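Local coordinates for novel protein similar to vertebrate potassium voltage-gated channel, subfamily H (Eag-related) family (PDB 3UKN), which probably serves as a pore-forming subunit of a voltage-gated potassium channel, represented here by its cytoplasmic C-linker and cyclic nucleotide-binding homology domain, at residues S101-G106 and C168-I173; T45-N50 and Q112-Q117. All coordinates share one frame; numbering follows the deposited sequence.

Contact 1 (S101-G106 and C168-I173); sequences SFCAPG and CDLQYI
Cys103 and Cys168 face each other as a hydrogen-bonded pair in the antiparallel ladder that joins strand 99-103, at one border of a five-strand sheet, to strand 168-174 in the beta roll of the cyclic nucleotide-binding homology domain. Their CB atoms lie 3.9 Å apart, yet the two side chains turn their sulfurs in different directions. In Cys103 the SG lies anti to the backbone N (chi1 -167°), whereas in Cys168 it lies anti to the carbonyl carbon (chi1 -68°), and the resulting 5.5 Å between Cys103 SG and Cys168 SG excludes a disulfide. Leu170 projects from the same face as this pair. One methyl of its fork, CD1, reaches diagonally along the ladder to within 4.1 Å of Cys103 CB, so that the three side chains form a small apolar cluster; Met127, on strand 127-131 of the other sheet, also meets Cys168 and Leu170. The other face carries Phe102 and Asp169, a non-hydrogen-bonded pair. Their meeting is loose: the exposed, poorly ordered ring comes no nearer than 4.4 Å between Phe102 CE1 and Asp169 OD2, while Asp169 rests on Ser124 and Phe102 on Arg10. Between the faces, reciprocal backbone bonds tie Ser101 to Leu170 and Cys103 to Cys168. Cys168 O is used twice, accepting the amide of Cys103 and also a CA-H...O contact from Phe102 CA at 3.3 Å. Beside the ladder, Ser101 OG reaches forward along its own strand and donates to Phe102 O at 2.9 Å.

Contact 2 (T45-N50 and Q112-Q117); sequences TWSVNN and QGDALQ
Asn49 meets the backbone of 115-117 with both ends of its amide. Its CG is anti to the backbone N (chi1 176°), which extends the group toward the facing loop. OD1 receives the N-H of Gln117 at 2.7 Å, in the carbonyl plane and on a lone pair, while ND2 donates to Ala115 O at 2.8 Å along a nearly straight path of 171°. That oxygen lies in the amide plane of Asn49, although ND2 stands above the carbonyl plane of Ala115. Two bonds thus fix the rotation of a buried amide, and Tyr120 OH gives OD1 a further partner. The Gln117 side chain crosses that of Asn49 at about a right angle; with CG anti to the carbonyl carbon, it sets CG 3.2 Å from Asn49 O, and the chain then bends at the second torsion. Nearby, the amide of Asn50 and the carboxylate of Asp114 have planes 32° apart, with Asn50 ND2 3.3 Å from Asp114 OD2. Water bridges Ser47 OG, Thr45 O and Asp114 OD2, and a weak bond links Asn50 to Asp60 of the second subunit. Ser47 OG also accepts the backbone N-H of Asn50 at 3.2 Å. The last bond makes an ST motif of the turn after helix 32-45, and the whole illustrates how a side-chain amide can pair with a loop backbone where the C-linker meets the beta roll.

Overall arrangement
Along the chain the segments alternate, 45-50, 101-106, 112-117 and 168-173, so that contacts 1 and 2 interlock in sequence. Their centres are 13 Å apart and their nearest atoms about 5 Å, without touching. Contact 1 is internal to the beta roll, joining two neighbouring strands of one sheet; contact 2 ties the loop after helix 32-45 to the connection between strands 108-110 and 118-122, which belong to different sheets. Glu107 lies between them, bonded to Ala104 and to Trp46. Contact 1 thus helps to build the roll itself, and contact 2 sets that roll against the helices that precede it.

Contact 1 (S101-G106 and C168-I173)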
loop_
_atom_site.group_PDB
_atom_site.type_symbol
_atom_site.label_atom_id
_atom_site.label_comp_id
_atom_site.label_asym_id
_atom_site.label_seq_id
_atom_site.Cartn_x
_atom_site.Cartn_y
_atom_site.Cartn_z
ATOM N N SER B 101 -7.150 -10.365 8.392
ATOM C CA SER B 101 -7.106 -11.218 7.212
ATOM C C SER B 101 -7.309 -12.662 7.594
ATOM O O SER B 101 -6.802 -13.108 8.624
ATOM C CB SER B 101 -5.784 -11.064 6.446
ATOM O OG SER B 101 -5.751 -11.915 5.298
ATOM N N PHE B 102 -8.066 -13.375 6.765
ATOM C CA PHE B 102 -8.198 -14.818 6.875
ATOM C C PHE B 102 -6.915 -15.401 6.326
ATOM O O PHE B 102 -6.227 -14.768 5.515
ATOM C CB PHE B 102 -9.386 -15.347 6.055
ATOM C CG PHE B 102 -10.733 -14.910 6.569
ATOM C CD1 PHE B 102 -11.414 -15.670 7.508
ATOM C CD2 PHE B 102 -11.325 -13.745 6.104
ATOM C CE1 PHE B 102 -12.654 -15.271 7.980
ATOM C CE2 PHE B 102 -12.561 -13.345 6.572
ATOM C CZ PHE B 102 -13.225 -14.108 7.512
ATOM N N CYS B 103 -6.595 -16.605 6.769
ATOM C CA CYS B 103 -5.387 -17.288 6.355
ATOM C C CYS B 103 -5.746 -18.771 6.191
ATOM O O CYS B 103 -6.526 -19.321 6.965
ATOM C CB CYS B 103 -4.288 -17.069 7.415
ATOM S SG CYS B 103 -2.623 -17.533 6.895
ATOM N N ALA B 104 -5.218 -19.408 5.155
ATOM C CA ALA B 104 -5.552 -20.802 4.886
ATOM C C ALA B 104 -4.486 -21.739 5.446
ATOM O O ALA B 104 -3.329 -21.338 5.633
ATOM C CB ALA B 104 -5.722 -21.028 3.395
ATOM N N PRO B 105 -4.869 -22.992 5.726
ATOM C CA PRO B 105 -3.902 -23.965 6.232
ATOM C C PRO B 105 -2.713 -24.078 5.286
ATOM O O PRO B 105 -2.904 -24.172 4.083
ATOM C CB PRO B 105 -4.698 -25.276 6.231
ATOM C CG PRO B 105 -6.108 -24.858 6.344
ATOM C CD PRO B 105 -6.214 -23.570 5.583
ATOM N N GLY B 106 -1.501 -24.063 5.830
ATOM C CA GLY B 106 -0.294 -24.193 5.029
ATOM C C GLY B 106 0.134 -22.899 4.356
ATOM O O GLY B 106 1.165 -22.850 3.675
ATOM N N CYS B 168 -7.159 -19.496 9.858
ATOM C CA CYS B 168 -6.813 -18.498 10.875
ATOM C C CYS B 168 -7.428 -17.133 10.605
ATOM O O CYS B 168 -7.576 -16.707 9.461
ATOM C CB CYS B 168 -5.298 -18.308 10.952
ATOM S SG CYS B 168 -4.389 -19.698 11.589
ATOM N N ASP B 169 -7.759 -16.445 11.687
ATOM C CA ASP B 169 -8.230 -15.075 11.614
ATOM C C ASP B 169 -7.233 -14.171 12.338
ATOM O O ASP B 169 -7.081 -14.243 13.560
ATOM C CB ASP B 169 -9.613 -14.966 12.242
ATOM C CG ASP B 169 -10.268 -13.636 11.973
ATOM O OD1 ASP B 169 -9.543 -12.628 11.829
ATOM O OD2 ASP B 169 -11.514 -13.598 11.914
ATOM N N LEU B 170 -6.556 -13.322 11.575
ATOM C CA LEU B 170 -5.477 -12.508 12.095
ATOM C C LEU B 170 -5.803 -11.021 12.093
ATOM O O LEU B 170 -6.521 -10.540 11.225
ATOM C CB LEU B 170 -4.231 -12.741 11.248
ATOM C CG LEU B 170 -3.759 -14.190 11.173
ATOM C CD1 LEU B 170 -2.734 -14.348 10.049
ATOM C CD2 LEU B 170 -3.157 -14.593 12.497
ATOM N N GLN B 171 -5.278 -10.305 13.080
ATOM C CA GLN B 171 -5.270 -8.851 13.067
ATOM C C GLN B 171 -3.829 -8.404 13.032
ATOM O O GLN B 171 -2.932 -9.163 13.397
ATOM C CB GLN B 171 -5.926 -8.274 14.320
ATOM C CG GLN B 171 -7.398 -8.513 14.399
ATOM C CD GLN B 171 -8.035 -7.856 15.600
ATOM O OE1 GLN B 171 -7.369 -7.187 16.399
ATOM N NE2 GLN B 171 -9.338 -8.046 15.739
ATOM N N TYR B 172 -3.599 -7.160 12.632
ATOM C CA TYR B 172 -2.231 -6.675 12.530
ATOM C C TYR B 172 -2.177 -5.171 12.346
ATOM O O TYR B 172 -3.163 -4.539 11.954
ATOM C CB TYR B 172 -1.493 -7.393 11.381
ATOM C CG TYR B 172 -1.998 -7.065 9.984
ATOM C CD1 TYR B 172 -1.461 -5.995 9.255
ATOM C CD2 TYR B 172 -3.001 -7.834 9.381
ATOM C CE1 TYR B 172 -1.920 -5.696 7.944
ATOM C CE2 TYR B 172 -3.464 -7.537 8.072
ATOM C CZ TYR B 172 -2.924 -6.469 7.373
ATOM O OH TYR B 172 -3.386 -6.196 6.097
ATOM N N ILE B 173 -1.004 -4.621 12.624
ATOM C CA ILE B 173 -0.694 -3.220 12.418
ATOM C C ILE B 173 0.698 -3.164 11.757
ATOM O O ILE B 173 1.634 -3.835 12.213
ATOM C CB ILE B 173 -0.629 -2.491 13.742
ATOM C CG1 ILE B 173 -1.918 -2.711 14.529
ATOM C CG2 ILE B 173 -0.362 -1.008 13.533
ATOM C CD1 ILE B 173 -1.996 -1.885 15.792
#

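Contact 2 (T45-N50 and Q112-Q117)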
loop_
_atom_site.group_PDB
_atom_site.type_symbol
_atom_site.label_atom_id
_atom_site.label_comp_id
_atom_site.label_asym_id
_atom_site.label_seq_id
_atom_site.Cartn_x
_atom_site.Cartn_y
_atom_site.Cartn_z
ATOM N N THR B 45 5.485 -18.373 -3.838
ATOM C CA THR B 45 6.250 -17.283 -3.233
ATOM C C THR B 45 5.448 -16.417 -2.261
ATOM O O THR B 45 5.989 -15.497 -1.666
ATOM C CB THR B 45 6.880 -16.373 -4.307
ATOM O OG1 THR B 45 5.840 -15.749 -5.071
ATOM C CG2 THR B 45 7.777 -17.179 -5.252
ATOM N N TRP B 46 4.170 -16.726 -2.082
ATOM C CA TRP B 46 3.292 -15.901 -1.251
ATOM C C TRP B 46 3.548 -15.946 0.259
ATOM O O TRP B 46 3.857 -16.996 0.820
ATOM C CB TRP B 46 1.834 -16.279 -1.503
ATOM C CG TRP B 46 0.878 -15.671 -0.519
ATOM C CD1 TRP B 46 0.346 -16.273 0.591
ATOM C CD2 TRP B 46 0.340 -14.341 -0.552
ATOM N NE1 TRP B 46 -0.490 -15.395 1.248
ATOM C CE2 TRP B 46 -0.508 -14.201 0.564
ATOM C CE3 TRP B 46 0.492 -13.252 -1.423
ATOM C CZ2 TRP B 46 -1.205 -13.020 0.835
ATOM C CZ3 TRP B 46 -0.197 -12.077 -1.152
ATOM C CH2 TRP B 46 -1.037 -11.971 -0.032
ATOM N N SER B 47 3.392 -14.793 0.907
ATOM C CA SER B 47 3.228 -14.719 2.363
ATOM C C SER B 47 2.321 -13.533 2.698
ATOM O O SER B 47 2.297 -12.532 1.981
ATOM C CB SER B 47 4.571 -14.575 3.081
ATOM O OG SER B 47 5.120 -13.289 2.862
ATOM N N VAL B 48 1.566 -13.629 3.781
ATOM C CA VAL B 48 0.785 -12.474 4.187
ATOM C C VAL B 48 1.693 -11.303 4.491
ATOM O O VAL B 48 1.385 -10.174 4.126
ATOM C CB VAL B 48 -0.093 -12.750 5.396
ATOM C CG1 VAL B 48 -0.637 -11.430 5.958
ATOM C CG2 VAL B 48 -1.212 -13.681 4.994
ATOM N N ASN B 49 2.810 -11.572 5.156
ATOM C CA ASN B 49 3.730 -10.514 5.566
ATOM C C ASN B 49 4.125 -9.632 4.393
ATOM O O ASN B 49 4.165 -8.418 4.527
ATOM C CB ASN B 49 4.975 -11.089 6.256
ATOM C CG ASN B 49 5.997 -10.016 6.601
ATOM O OD1 ASN B 49 5.767 -9.176 7.464
ATOM N ND2 ASN B 49 7.133 -10.043 5.925
ATOM N N ASN B 50 4.395 -10.237 3.239
ATOM C CA ASN B 50 4.781 -9.464 2.067
ATOM C C ASN B 50 3.611 -8.880 1.278
ATOM O O ASN B 50 3.814 -8.055 0.380
ATOM C CB ASN B 50 5.698 -10.284 1.144
ATOM C CG ASN B 50 7.115 -10.389 1.682
ATOM O OD1 ASN B 50 7.395 -9.961 2.802
ATOM N ND2 ASN B 50 8.011 -10.958 0.889
ATOM N N GLN B 112 10.886 -17.078 6.477
ATOM C CA GLN B 112 12.162 -16.834 7.132
ATOM C C GLN B 112 13.070 -15.990 6.233
ATOM O O GLN B 112 13.172 -16.234 5.027
ATOM C CB GLN B 112 12.834 -18.155 7.487
ATOM C CG GLN B 112 14.208 -17.980 8.095
ATOM C CD GLN B 112 14.796 -19.279 8.576
ATOM O OE1 GLN B 112 14.093 -20.279 8.703
ATOM N NE2 GLN B 112 16.095 -19.275 8.844
ATOM N N GLY B 113 13.702 -14.980 6.822
ATOM C CA GLY B 113 14.592 -14.105 6.083
ATOM C C GLY B 113 13.919 -12.885 5.477
ATOM O O GLY B 113 14.597 -11.929 5.091
ATOM N N ASP B 114 12.594 -12.909 5.369
ATOM C CA ASP B 114 11.880 -11.721 4.912
ATOM C C ASP B 114 12.025 -10.586 5.929
ATOM O O ASP B 114 12.370 -10.820 7.096
ATOM C CB ASP B 114 10.397 -12.024 4.626
ATOM C CG ASP B 114 10.186 -12.715 3.275
ATOM O OD1 ASP B 114 11.127 -12.708 2.449
ATOM O OD2 ASP B 114 9.082 -13.256 3.029
ATOM N N ALA B 115 11.793 -9.355 5.481
ATOM C CA ALA B 115 11.714 -8.240 6.401
ATOM C C ALA B 115 10.314 -8.204 7.018
ATOM O O ALA B 115 9.314 -8.284 6.304
ATOM C CB ALA B 115 12.018 -6.944 5.695
ATOM N N LEU B 116 10.253 -8.101 8.343
ATOM C CA LEU B 116 8.982 -8.018 9.042
ATOM C C LEU B 116 8.251 -6.736 8.639
ATOM O O LEU B 116 8.821 -5.646 8.701
ATOM C CB LEU B 116 9.210 -8.063 10.554
ATOM C CG LEU B 116 7.950 -8.174 11.421
ATOM C CD1 LEU B 116 7.196 -9.500 11.185
ATOM C CD2 LEU B 116 8.300 -7.982 12.893
ATOM N N GLN B 117 6.996 -6.858 8.224
ATOM C CA GLN B 117 6.248 -5.687 7.776
ATOM C C GLN B 117 5.215 -5.241 8.807
ATOM O O GLN B 117 4.665 -4.152 8.723
ATOM C CB GLN B 117 5.536 -5.992 6.456
ATOM C CG GLN B 117 6.453 -6.380 5.302
ATOM C CD GLN B 117 7.208 -5.199 4.750
ATOM O OE1 GLN B 117 6.757 -4.055 4.858
ATOM N NE2 GLN B 117 8.382 -5.459 4.175
HETATM O O HOH W 1 6.945 -14.050 0.867
HETATM O O HOH W 2 9.183 -8.389 3.236
#